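Local coordinates for kojibiose phosphorylase (Gut metagenome, PDB 6W0P), which belongs to glycoside hydrolase family 65, a group of multidomain carbohydrate-active enzymes built from a β-rich N-terminal domain, a helical catalytic domain and a C-terminal domain, at residues Arg15-Asn20 with Asp112-Leu117; Tyr64-Lys69 with Val79-Phe84; His347-Asn352 with Pro397-Asn402. All coordinates share one frame; numbering follows the deposited sequence. Where two conformers were deposited one is given.

Interaction 1: residues Arg15-Asn20 with Asp112-Leu117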
loop_
_atom_site.group_PDB
_atom_site.type_symbol
_atom_site.label_atom_id
_atom_site.label_comp_id
_atom_site.label_asym_id
_atom_site.label_seq_id
_atom_site.Cartn_x
_atom_site.Cartn_y
_atom_site.Cartn_z
ATOM N N ARG A 15 -42.997 14.723 4.909
ATOM C CA ARG A 15 -42.144 15.653 4.136
ATOM C C ARG A 15 -40.874 15.997 4.917
ATOM O O ARG A 15 -40.895 15.983 6.155
ATOM C CB ARG A 15 -42.912 16.937 3.808
ATOM C CG ARG A 15 -44.340 16.708 3.332
ATOM C CD ARG A 15 -44.896 17.963 2.684
ATOM N NE ARG A 15 -45.026 19.030 3.655
ATOM C CZ ARG A 15 -45.304 20.306 3.365
ATOM N NH1 ARG A 15 -45.506 20.694 2.113
ATOM N NH2 ARG A 15 -45.414 21.179 4.355
ATOM N N ILE A 16 -39.798 16.287 4.196
ATOM C CA ILE A 16 -38.589 16.958 4.733
ATOM C C ILE A 16 -38.739 18.412 4.306
ATOM O O ILE A 16 -39.012 18.666 3.078
ATOM C CB ILE A 16 -37.299 16.307 4.207
ATOM C CG1 ILE A 16 -37.326 14.775 4.272
ATOM C CG2 ILE A 16 -36.093 16.856 4.937
ATOM C CD1 ILE A 16 -37.607 14.208 5.667
ATOM N N VAL A 17 -38.639 19.330 5.253
ATOM C CA VAL A 17 -38.787 20.784 4.986
ATOM C C VAL A 17 -37.553 21.509 5.519
ATOM O O VAL A 17 -37.200 21.288 6.707
ATOM C CB VAL A 17 -40.090 21.334 5.591
ATOM C CG1 VAL A 17 -40.231 22.840 5.345
ATOM C CG2 VAL A 17 -41.280 20.603 5.010
ATOM N N GLU A 18 -36.936 22.341 4.677
ATOM C CA GLU A 18 -35.919 23.339 5.113
ATOM C C GLU A 18 -36.595 24.714 5.140
ATOM O O GLU A 18 -37.063 25.137 4.100
ATOM C CB GLU A 18 -34.682 23.338 4.209
ATOM C CG GLU A 18 -33.542 24.198 4.748
ATOM C CD GLU A 18 -32.367 24.421 3.802
ATOM O OE1 GLU A 18 -32.459 24.028 2.599
ATOM O OE2 GLU A 18 -31.338 24.947 4.286
ATOM N N ASN A 19 -36.715 25.311 6.318
ATOM C CA ASN A 19 -37.288 26.666 6.541
ATOM C C ASN A 19 -36.116 27.651 6.534
ATOM O O ASN A 19 -35.291 27.574 7.455
ATOM C CB ASN A 19 -38.040 26.764 7.877
ATOM C CG ASN A 19 -39.502 26.370 7.819
ATOM O OD1 ASN A 19 -40.007 25.967 6.771
ATOM N ND2 ASN A 19 -40.194 26.470 8.946
ATOM N N ASN A 20 -36.041 28.518 5.522
ATOM C CA ASN A 20 -34.866 29.399 5.275
ATOM C C ASN A 20 -33.722 28.561 4.691
ATOM O O ASN A 20 -33.645 27.350 4.992
ATOM C CB ASN A 20 -34.395 30.142 6.532
ATOM C CG ASN A 20 -35.496 30.961 7.174
ATOM O OD1 ASN A 20 -36.259 31.650 6.489
ATOM N ND2 ASN A 20 -35.573 30.898 8.496
ATOM N N ASP A 112 -38.028 34.460 2.400
ATOM C CA ASP A 112 -39.097 33.421 2.409
ATOM C C ASP A 112 -38.688 32.234 1.528
ATOM O O ASP A 112 -39.443 31.894 0.610
ATOM C CB ASP A 112 -40.435 34.006 1.953
ATOM C CG ASP A 112 -40.942 35.104 2.863
ATOM O OD1 ASP A 112 -40.508 35.130 4.036
ATOM O OD2 ASP A 112 -41.750 35.939 2.387
ATOM N N PHE A 113 -37.489 31.699 1.764
ATOM C CA PHE A 113 -36.940 30.466 1.146
ATOM C C PHE A 113 -37.551 29.273 1.880
ATOM O O PHE A 113 -37.577 29.257 3.121
ATOM C CB PHE A 113 -35.415 30.444 1.270
ATOM C CG PHE A 113 -34.708 29.234 0.718
ATOM C CD1 PHE A 113 -34.628 28.066 1.447
ATOM C CD2 PHE A 113 -34.034 29.302 -0.485
ATOM C CE1 PHE A 113 -33.965 26.960 0.947
ATOM C CE2 PHE A 113 -33.374 28.192 -0.992
ATOM C CZ PHE A 113 -33.336 27.026 -0.270
ATOM N N LYS A 114 -38.024 28.291 1.130
ATOM C CA LYS A 114 -38.539 27.031 1.708
ATOM C C LYS A 114 -38.211 25.924 0.708
ATOM O O LYS A 114 -38.468 26.140 -0.482
ATOM C CB LYS A 114 -40.030 27.199 2.026
ATOM C CG LYS A 114 -40.721 25.976 2.593
ATOM C CD LYS A 114 -42.095 26.307 3.148
ATOM C CE LYS A 114 -42.734 25.178 3.932
ATOM N NZ LYS A 114 -43.614 25.692 5.016
ATOM N N ARG A 115 -37.591 24.843 1.187
ATOM C CA ARG A 115 -37.244 23.615 0.422
ATOM C C ARG A 115 -38.115 22.462 0.944
ATOM O O ARG A 115 -38.152 22.274 2.179
ATOM C CB ARG A 115 -35.763 23.292 0.629
ATOM C CG ARG A 115 -35.146 22.492 -0.498
ATOM C CD ARG A 115 -33.873 21.768 -0.112
ATOM N NE ARG A 115 -32.800 22.660 0.294
ATOM C CZ ARG A 115 -31.675 22.898 -0.377
ATOM N NH1 ARG A 115 -31.418 22.333 -1.540
ATOM N NH2 ARG A 115 -30.786 23.719 0.141
ATOM N N ILE A 116 -38.784 21.723 0.060
ATOM C CA ILE A 116 -39.720 20.622 0.443
ATOM C C ILE A 116 -39.426 19.367 -0.374
ATOM O O ILE A 116 -39.398 19.444 -1.606
ATOM C CB ILE A 116 -41.185 21.039 0.263
ATOM C CG1 ILE A 116 -41.485 22.326 1.027
ATOM C CG2 ILE A 116 -42.107 19.904 0.678
ATOM C CD1 ILE A 116 -42.832 22.940 0.708
ATOM N N LEU A 117 -39.247 18.231 0.296
ATOM C CA LEU A 117 -39.305 16.904 -0.362
ATOM C C LEU A 117 -40.585 16.249 0.156
ATOM O O LEU A 117 -40.729 16.110 1.384
ATOM C CB LEU A 117 -38.034 16.118 -0.039
ATOM C CG LEU A 117 -38.041 14.644 -0.465
ATOM C CD1 LEU A 117 -38.090 14.514 -1.970
ATOM C CD2 LEU A 117 -36.831 13.907 0.070
HETATM O O HOH W 1 -29.320 24.175 3.008
HETATM O O HOH W 2 -36.062 32.527 4.184
#
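Glu18 and Arg115 face each other as a hydrogen-bonded pair on two antiparallel strands, 15-19 and 112-117, whose short axes run 165° apart and approach to 4.7 Å. Reciprocal backbone bonds join Glu18 with Arg115 and Ile16 with Leu117, a ladder belonging to the large antiparallel sheet of the N-terminal domain.

The Arg115 side chain starts with CB against Glu18 CB at 3.7 Å. CG is anti to the backbone N (chi1 -155°), which sends the chain off the sheet beside the extended Glu18, both pointing the same way, before a bend at chi3 turns the NE edge to the carboxylate. Arg115 CD passes Glu18 OE1 at 3.8 Å. Arg115 NE makes the salt bridge, 2.7 Å to Glu18 OE1, meeting that oxygen close to its C-O axis. Arg115 NH2 reaches the same Glu18 OE1 at 3.0 Å, on the syn lone pair, so one oxygen takes both donors. Carboxylate and guanidinium are only 15° from coplanar. NH1 turns to Tyr124 OH, while Phe33 adds a cation-pi contact. Glu18 OE2 takes a water and His22 ND1, which should help fix the carboxylate's rotation.

On the side of the sheet carrying Val17 and Ile116, Lys114 CE lies 3.7 Å from Val17 CG1. Arg15 crosses Ile116 there, its NE salt-bridged to Glu12. At the far end, Asn20 N bonds Phe113 O at 2.9 Å, approaching from above the carbonyl plane.

Strand 15-19 is flanked by strands 10-11 and 109-118; helix 308-324 packs against Ile16 and Leu117, and Ser29 of helix 26-32 against the Glu18-Arg115 pair.

Interaction 2: residues Tyr64-Lys69 with Val79-Phe84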
loop_
_atom_site.group_PDB
_atom_site.type_symbol
_atom_site.label_atom_id
_atom_site.label_comp_id
_atom_site.label_asym_id
_atom_site.label_seq_id
_atom_site.Cartn_x
_atom_site.Cartn_y
_atom_site.Cartn_z
ATOM N N TYR A 64 -20.424 4.678 -16.226
ATOM C CA TYR A 64 -19.181 4.660 -15.432
ATOM C C TYR A 64 -18.002 4.884 -16.370
ATOM O O TYR A 64 -18.149 4.677 -17.610
ATOM C CB TYR A 64 -19.066 3.328 -14.694
ATOM C CG TYR A 64 -18.539 2.193 -15.530
ATOM C CD1 TYR A 64 -19.374 1.441 -16.336
ATOM C CD2 TYR A 64 -17.191 1.878 -15.518
ATOM C CE1 TYR A 64 -18.877 0.413 -17.123
ATOM C CE2 TYR A 64 -16.680 0.850 -16.287
ATOM C CZ TYR A 64 -17.522 0.119 -17.099
ATOM O OH TYR A 64 -17.004 -0.902 -17.844
ATOM N N GLU A 65 -16.884 5.315 -15.791
ATOM C CA GLU A 65 -15.581 5.445 -16.479
ATOM C C GLU A 65 -14.483 4.870 -15.583
ATOM O O GLU A 65 -14.711 4.722 -14.356
ATOM C CB GLU A 65 -15.254 6.906 -16.811
ATOM C CG GLU A 65 -15.390 7.229 -18.283
ATOM C CD GLU A 65 -14.714 6.242 -19.215
ATOM O OE1 GLU A 65 -15.335 5.884 -20.226
ATOM O OE2 GLU A 65 -13.581 5.824 -18.915
ATOM N N TYR A 66 -13.317 4.642 -16.188
ATOM C CA TYR A 66 -12.067 4.258 -15.498
ATOM C C TYR A 66 -11.283 5.511 -15.101
ATOM O O TYR A 66 -11.503 6.611 -15.664
ATOM C CB TYR A 66 -11.269 3.332 -16.406
ATOM C CG TYR A 66 -11.823 1.939 -16.530
ATOM C CD1 TYR A 66 -11.587 0.990 -15.543
ATOM C CD2 TYR A 66 -12.546 1.550 -17.642
ATOM C CE1 TYR A 66 -12.069 -0.306 -15.650
ATOM C CE2 TYR A 66 -13.024 0.254 -17.773
ATOM C CZ TYR A 66 -12.791 -0.676 -16.772
ATOM O OH TYR A 66 -13.259 -1.955 -16.882
ATOM N N ALA A 67 -10.388 5.362 -14.125
ATOM C CA ALA A 67 -9.365 6.378 -13.817
ATOM C C ALA A 67 -8.645 6.745 -15.118
ATOM O O ALA A 67 -8.412 5.848 -15.932
ATOM C CB ALA A 67 -8.407 5.866 -12.779
ATOM N N LEU A 68 -8.286 8.013 -15.292
ATOM C CA LEU A 68 -7.673 8.544 -16.546
ATOM C C LEU A 68 -6.280 7.943 -16.772
ATOM O O LEU A 68 -5.906 7.730 -17.963
ATOM C CB LEU A 68 -7.594 10.066 -16.434
ATOM C CG LEU A 68 -8.942 10.778 -16.449
ATOM C CD1 LEU A 68 -8.772 12.268 -16.171
ATOM C CD2 LEU A 68 -9.643 10.538 -17.777
ATOM N N LYS A 69 -5.546 7.724 -15.676
ATOM C CA LYS A 69 -4.187 7.131 -15.661
ATOM C C LYS A 69 -4.138 5.968 -14.663
ATOM O O LYS A 69 -4.702 6.103 -13.557
ATOM C CB LYS A 69 -3.144 8.196 -15.297
ATOM C CG LYS A 69 -3.035 8.530 -13.811
ATOM C CD LYS A 69 -2.371 9.866 -13.523
ATOM C CE LYS A 69 -1.739 9.933 -12.144
ATOM N NZ LYS A 69 -0.873 11.130 -11.997
ATOM N N VAL A 79 -5.285 -3.698 -8.117
ATOM C CA VAL A 79 -6.022 -2.869 -9.108
ATOM C C VAL A 79 -5.165 -1.662 -9.498
ATOM O O VAL A 79 -4.675 -0.949 -8.601
ATOM C CB VAL A 79 -7.417 -2.491 -8.592
ATOM C CG1 VAL A 79 -8.154 -1.618 -9.599
ATOM C CG2 VAL A 79 -8.212 -3.754 -8.299
ATOM N N LYS A 80 -4.938 -1.506 -10.799
ATOM C CA LYS A 80 -4.115 -0.424 -11.400
ATOM C C LYS A 80 -5.047 0.712 -11.813
ATOM O O LYS A 80 -4.599 1.849 -11.820
ATOM C CB LYS A 80 -3.336 -0.939 -12.618
ATOM C CG LYS A 80 -2.383 -2.105 -12.355
ATOM C CD LYS A 80 -1.342 -2.286 -13.460
ATOM C CE LYS A 80 -0.287 -3.326 -13.145
ATOM N NZ LYS A 80 0.940 -3.125 -13.955
ATOM N N ARG A 81 -6.310 0.401 -12.109
ATOM C CA ARG A 81 -7.284 1.367 -12.678
ATOM C C ARG A 81 -8.683 1.131 -12.073
ATOM O O ARG A 81 -9.398 0.211 -12.510
ATOM C CB ARG A 81 -7.182 1.252 -14.201
ATOM C CG ARG A 81 -8.069 2.206 -14.980
ATOM C CD ARG A 81 -8.039 1.871 -16.464
ATOM N NE ARG A 81 -6.701 1.565 -16.956
ATOM C CZ ARG A 81 -6.415 0.651 -17.890
ATOM N NH1 ARG A 81 -7.376 -0.075 -18.440
ATOM N NH2 ARG A 81 -5.159 0.450 -18.256
ATOM N N THR A 82 -9.053 1.958 -11.094
ATOM C CA THR A 82 -10.380 1.934 -10.437
ATOM C C THR A 82 -11.428 2.416 -11.442
ATOM O O THR A 82 -11.052 2.958 -12.506
ATOM C CB THR A 82 -10.380 2.766 -9.146
ATOM O OG1 THR A 82 -11.543 2.392 -8.401
ATOM C CG2 THR A 82 -10.361 4.262 -9.403
ATOM N N HIS A 83 -12.705 2.204 -11.141
ATOM C CA HIS A 83 -13.811 2.757 -11.962
ATOM C C HIS A 83 -14.855 3.339 -11.024
ATOM O O HIS A 83 -14.790 3.049 -9.809
ATOM C CB HIS A 83 -14.355 1.714 -12.938
ATOM C CG HIS A 83 -15.072 0.607 -12.257
ATOM N ND1 HIS A 83 -14.418 -0.490 -11.754
ATOM C CD2 HIS A 83 -16.379 0.433 -11.994
ATOM C CE1 HIS A 83 -15.296 -1.306 -11.225
ATOM N NE2 HIS A 83 -16.506 -0.750 -11.340
ATOM N N PHE A 84 -15.733 4.172 -11.577
ATOM C CA PHE A 84 -16.692 5.005 -10.806
ATOM C C PHE A 84 -17.867 5.411 -11.707
ATOM O O PHE A 84 -17.653 5.591 -12.923
ATOM C CB PHE A 84 -15.947 6.203 -10.203
ATOM C CG PHE A 84 -14.907 6.816 -11.109
ATOM C CD1 PHE A 84 -15.268 7.714 -12.101
ATOM C CD2 PHE A 84 -13.567 6.489 -10.975
ATOM C CE1 PHE A 84 -14.315 8.266 -12.946
ATOM C CE2 PHE A 84 -12.616 7.039 -11.821
ATOM C CZ PHE A 84 -12.994 7.916 -12.815
#
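Glu65 O is approached by three groups of the other segment: Phe84 N donates a hydrogen bond of 3.0 Å to it, His83 CA makes a CA-H...O contact, and the Phe84 ring turns a face to it. These belong to a small two-stranded antiparallel ladder, strands 64-66 and 83-85, in the N-terminal domain. Glu65 N returns a bond to Phe84 O, completing the hydrogen-bonded pair, and beyond the strand ends Ala67 N adds a further backbone bond to Thr82 O at 3.0 Å.

Phe84 owes its position over Glu65 to its first torsion: at 39° CG falls between the backbone N and the carbonyl carbon, bringing the ring back across the neighbouring strand. Glu65 O sits 3.6 Å above the ring plane, over its centre. The far end of the ring reaches on along the chain, with Phe84 CE2 3.6 Å from Ala67 N.

The other side of the ladder carries an aromatic cluster of Tyr64, Tyr66 and His83. Here the edge of His83 points at the face of Tyr66, with planes 65° apart and an offset that puts the centroids 6.0 Å from each other. Tyr64 meets His83 obliquely, with CD2 near the histidine CB. The polar ends are held by the segment 397-402 and what follows it: Tyr64 OH by Asn402, Tyr66 OH by Lys404 and His83 NE2 by Arg401 N.

Arg81 crosses Tyr66 at about a right angle, its guanidinium, salt-bridged to Asp70, standing 87° from the ring plane. The touching is done by aliphatic carbons, Arg81 CD lying 3.5 Å from Tyr66 CB.

Interaction 3: residues His347-Asn352 with Pro397-Asn402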
loop_
_atom_site.group_PDB
_atom_site.type_symbol
_atom_site.label_atom_id
_atom_site.label_comp_id
_atom_site.label_asym_id
_atom_site.label_seq_id
_atom_site.Cartn_x
_atom_site.Cartn_y
_atom_site.Cartn_z
ATOM N N HIS A 347 -20.465 2.377 -6.050
ATOM C CA HIS A 347 -19.984 0.966 -5.927
ATOM C C HIS A 347 -20.939 0.141 -5.055
ATOM O O HIS A 347 -21.444 0.691 -4.086
ATOM C CB HIS A 347 -18.582 0.859 -5.317
ATOM C CG HIS A 347 -17.485 1.264 -6.236
ATOM N ND1 HIS A 347 -16.220 1.561 -5.766
ATOM C CD2 HIS A 347 -17.463 1.429 -7.577
ATOM C CE1 HIS A 347 -15.452 1.897 -6.781
ATOM N NE2 HIS A 347 -16.204 1.828 -7.913
ATOM N N ALA A 348 -21.163 -1.117 -5.435
ATOM C CA ALA A 348 -21.805 -2.180 -4.639
ATOM C C ALA A 348 -20.745 -2.773 -3.722
ATOM O O ALA A 348 -19.583 -2.952 -4.179
ATOM C CB ALA A 348 -22.380 -3.260 -5.528
ATOM N N PHE A 349 -21.130 -3.074 -2.487
ATOM C CA PHE A 349 -20.295 -3.798 -1.499
ATOM C C PHE A 349 -21.081 -5.030 -1.052
ATOM O O PHE A 349 -22.273 -5.146 -1.409
ATOM C CB PHE A 349 -19.917 -2.871 -0.342
ATOM C CG PHE A 349 -19.067 -1.685 -0.727
ATOM C CD1 PHE A 349 -19.621 -0.580 -1.356
ATOM C CD2 PHE A 349 -17.703 -1.679 -0.475
ATOM C CE1 PHE A 349 -18.834 0.511 -1.698
ATOM C CE2 PHE A 349 -16.918 -0.601 -0.849
ATOM C CZ PHE A 349 -17.483 0.498 -1.447
ATOM N N TRP A 350 -20.442 -5.910 -0.274
ATOM C CA TRP A 350 -21.070 -7.137 0.286
ATOM C C TRP A 350 -22.338 -6.775 1.089
ATOM O O TRP A 350 -23.180 -7.688 1.237
ATOM C CB TRP A 350 -20.047 -7.880 1.141
ATOM C CG TRP A 350 -19.859 -7.257 2.492
ATOM C CD1 TRP A 350 -19.380 -6.009 2.777
ATOM C CD2 TRP A 350 -20.148 -7.883 3.750
ATOM N NE1 TRP A 350 -19.369 -5.815 4.129
ATOM C CE2 TRP A 350 -19.846 -6.943 4.753
ATOM C CE3 TRP A 350 -20.658 -9.134 4.120
ATOM C CZ2 TRP A 350 -20.004 -7.237 6.110
ATOM C CZ3 TRP A 350 -20.818 -9.421 5.460
ATOM C CH2 TRP A 350 -20.518 -8.476 6.445
ATOM N N ASP A 351 -22.426 -5.501 1.546
ATOM C CA ASP A 351 -23.580 -4.852 2.244
ATOM C C ASP A 351 -24.889 -5.087 1.497
ATOM O O ASP A 351 -25.927 -5.215 2.175
ATOM C CB ASP A 351 -23.513 -3.312 2.267
ATOM C CG ASP A 351 -22.311 -2.711 2.957
ATOM O OD1 ASP A 351 -21.196 -3.121 2.610
ATOM O OD2 ASP A 351 -22.519 -1.851 3.862
ATOM N N ASN A 352 -24.829 -5.042 0.171
ATOM C CA ASN A 352 -26.018 -5.198 -0.694
ATOM C C ASN A 352 -26.666 -6.527 -0.327
ATOM O O ASN A 352 -27.862 -6.538 -0.078
ATOM C CB ASN A 352 -25.679 -5.108 -2.186
ATOM C CG ASN A 352 -25.429 -3.687 -2.642
ATOM O OD1 ASN A 352 -25.344 -2.777 -1.828
ATOM N ND2 ASN A 352 -25.353 -3.466 -3.941
ATOM N N PRO A 397 -16.056 -9.041 -6.215
ATOM C CA PRO A 397 -15.193 -8.012 -5.655
ATOM C C PRO A 397 -15.722 -7.330 -4.387
ATOM O O PRO A 397 -16.916 -7.303 -4.179
ATOM C CB PRO A 397 -15.107 -7.016 -6.822
ATOM C CG PRO A 397 -16.472 -7.138 -7.501
ATOM C CD PRO A 397 -16.744 -8.620 -7.448
ATOM N N VAL A 398 -14.810 -6.720 -3.626
ATOM C CA VAL A 398 -15.099 -5.854 -2.446
ATOM C C VAL A 398 -15.931 -4.656 -2.909
ATOM O O VAL A 398 -16.999 -4.383 -2.321
ATOM C CB VAL A 398 -13.797 -5.404 -1.759
ATOM C CG1 VAL A 398 -14.059 -4.360 -0.695
ATOM C CG2 VAL A 398 -13.049 -6.588 -1.171
ATOM N N ALA A 399 -15.452 -3.948 -3.928
ATOM C CA ALA A 399 -16.107 -2.733 -4.447
ATOM C C ALA A 399 -16.140 -2.785 -5.972
ATOM O O ALA A 399 -15.068 -3.000 -6.577
ATOM C CB ALA A 399 -15.374 -1.518 -3.945
ATOM N N THR A 400 -17.321 -2.558 -6.561
ATOM C CA THR A 400 -17.512 -2.587 -8.033
ATOM C C THR A 400 -18.814 -1.892 -8.433
ATOM O O THR A 400 -19.774 -1.879 -7.593
ATOM C CB THR A 400 -17.493 -4.037 -8.531
ATOM O OG1 THR A 400 -17.272 -4.012 -9.935
ATOM C CG2 THR A 400 -18.770 -4.794 -8.231
ATOM N N ARG A 401 -18.831 -1.321 -9.646
ATOM C CA ARG A 401 -20.076 -1.169 -10.428
ATOM C C ARG A 401 -20.085 -2.116 -11.636
ATOM O O ARG A 401 -21.157 -2.681 -11.906
ATOM C CB ARG A 401 -20.327 0.281 -10.848
ATOM C CG ARG A 401 -21.683 0.489 -11.518
ATOM C CD ARG A 401 -22.877 0.107 -10.657
ATOM N NE ARG A 401 -24.101 0.029 -11.439
ATOM C CZ ARG A 401 -24.397 -0.961 -12.280
ATOM N NH1 ARG A 401 -23.579 -1.988 -12.441
ATOM N NH2 ARG A 401 -25.517 -0.920 -12.973
ATOM N N ASN A 402 -18.968 -2.316 -12.339
ATOM C CA ASN A 402 -18.998 -3.042 -13.645
ATOM C C ASN A 402 -18.698 -4.535 -13.450
ATOM O O ASN A 402 -18.781 -5.263 -14.450
ATOM C CB ASN A 402 -18.110 -2.392 -14.710
ATOM C CG ASN A 402 -16.640 -2.711 -14.552
ATOM O OD1 ASN A 402 -16.253 -3.264 -13.518
ATOM N ND2 ASN A 402 -15.824 -2.342 -15.548
HETATM O O HOH W 3 -19.316 -5.821 -4.372
HETATM O O HOH W 4 -17.697 -5.659 -0.000
#
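Ala348 and Thr400 form a single antiparallel bridge: Ala348 N donates to Thr400 O at 2.7 Å, and the return bond from Thr400 N to Ala348 O is weak at 3.3 Å. It joins two loops of the catalytic domain, an (α/α)6 barrel in this family, one leading into helix 351-361 and the other lying between helices 379-388 and 410-413.

The short side chain of Ala399 is met by two rings. Its CB lies 3.7 Å from His347 ND1, and Phe349 CE2 comes to 3.6 Å from the same Ala399 CB. The Phe349 torsion that brings this about sets CG anti to the carbonyl carbon (chi1 -63°), so the ring reaches back toward the other loop. There it also passes the carbonyl of Val398, with Phe349 CD2 3.3 Å from Val398 O.

The His347 ring has Thr400 N over one face, and its NE2 bonds His83 O beyond the two segments. Arg401 sends its guanidinium away from His347 to Thr331 O and Asn61.

Past the bridge a water also joins the backbones, accepting from Trp350 N at 2.8 Å and donating to Val398 O at 2.7 Å.

Along the chain, interaction 2 (64-69 with 79-84) falls between the two segments of interaction 1 (15-20 with 112-117), and interaction 3 (347-352 with 397-402) follows both. Interactions 1 and 2 belong to the N-terminal domain but to different sheets, with centres 38 Å apart. Interaction 3 lies in the catalytic domain, yet its centre is only 15 Å from that of interaction 2. These two touch through the histidines at 83 and 347, so the small ladder forms part of the interface between domains. Interaction 1 stands about 20 Å from interaction 3 between nearest atoms and meets helix 308-324 instead, which may form a separate junction between the domains.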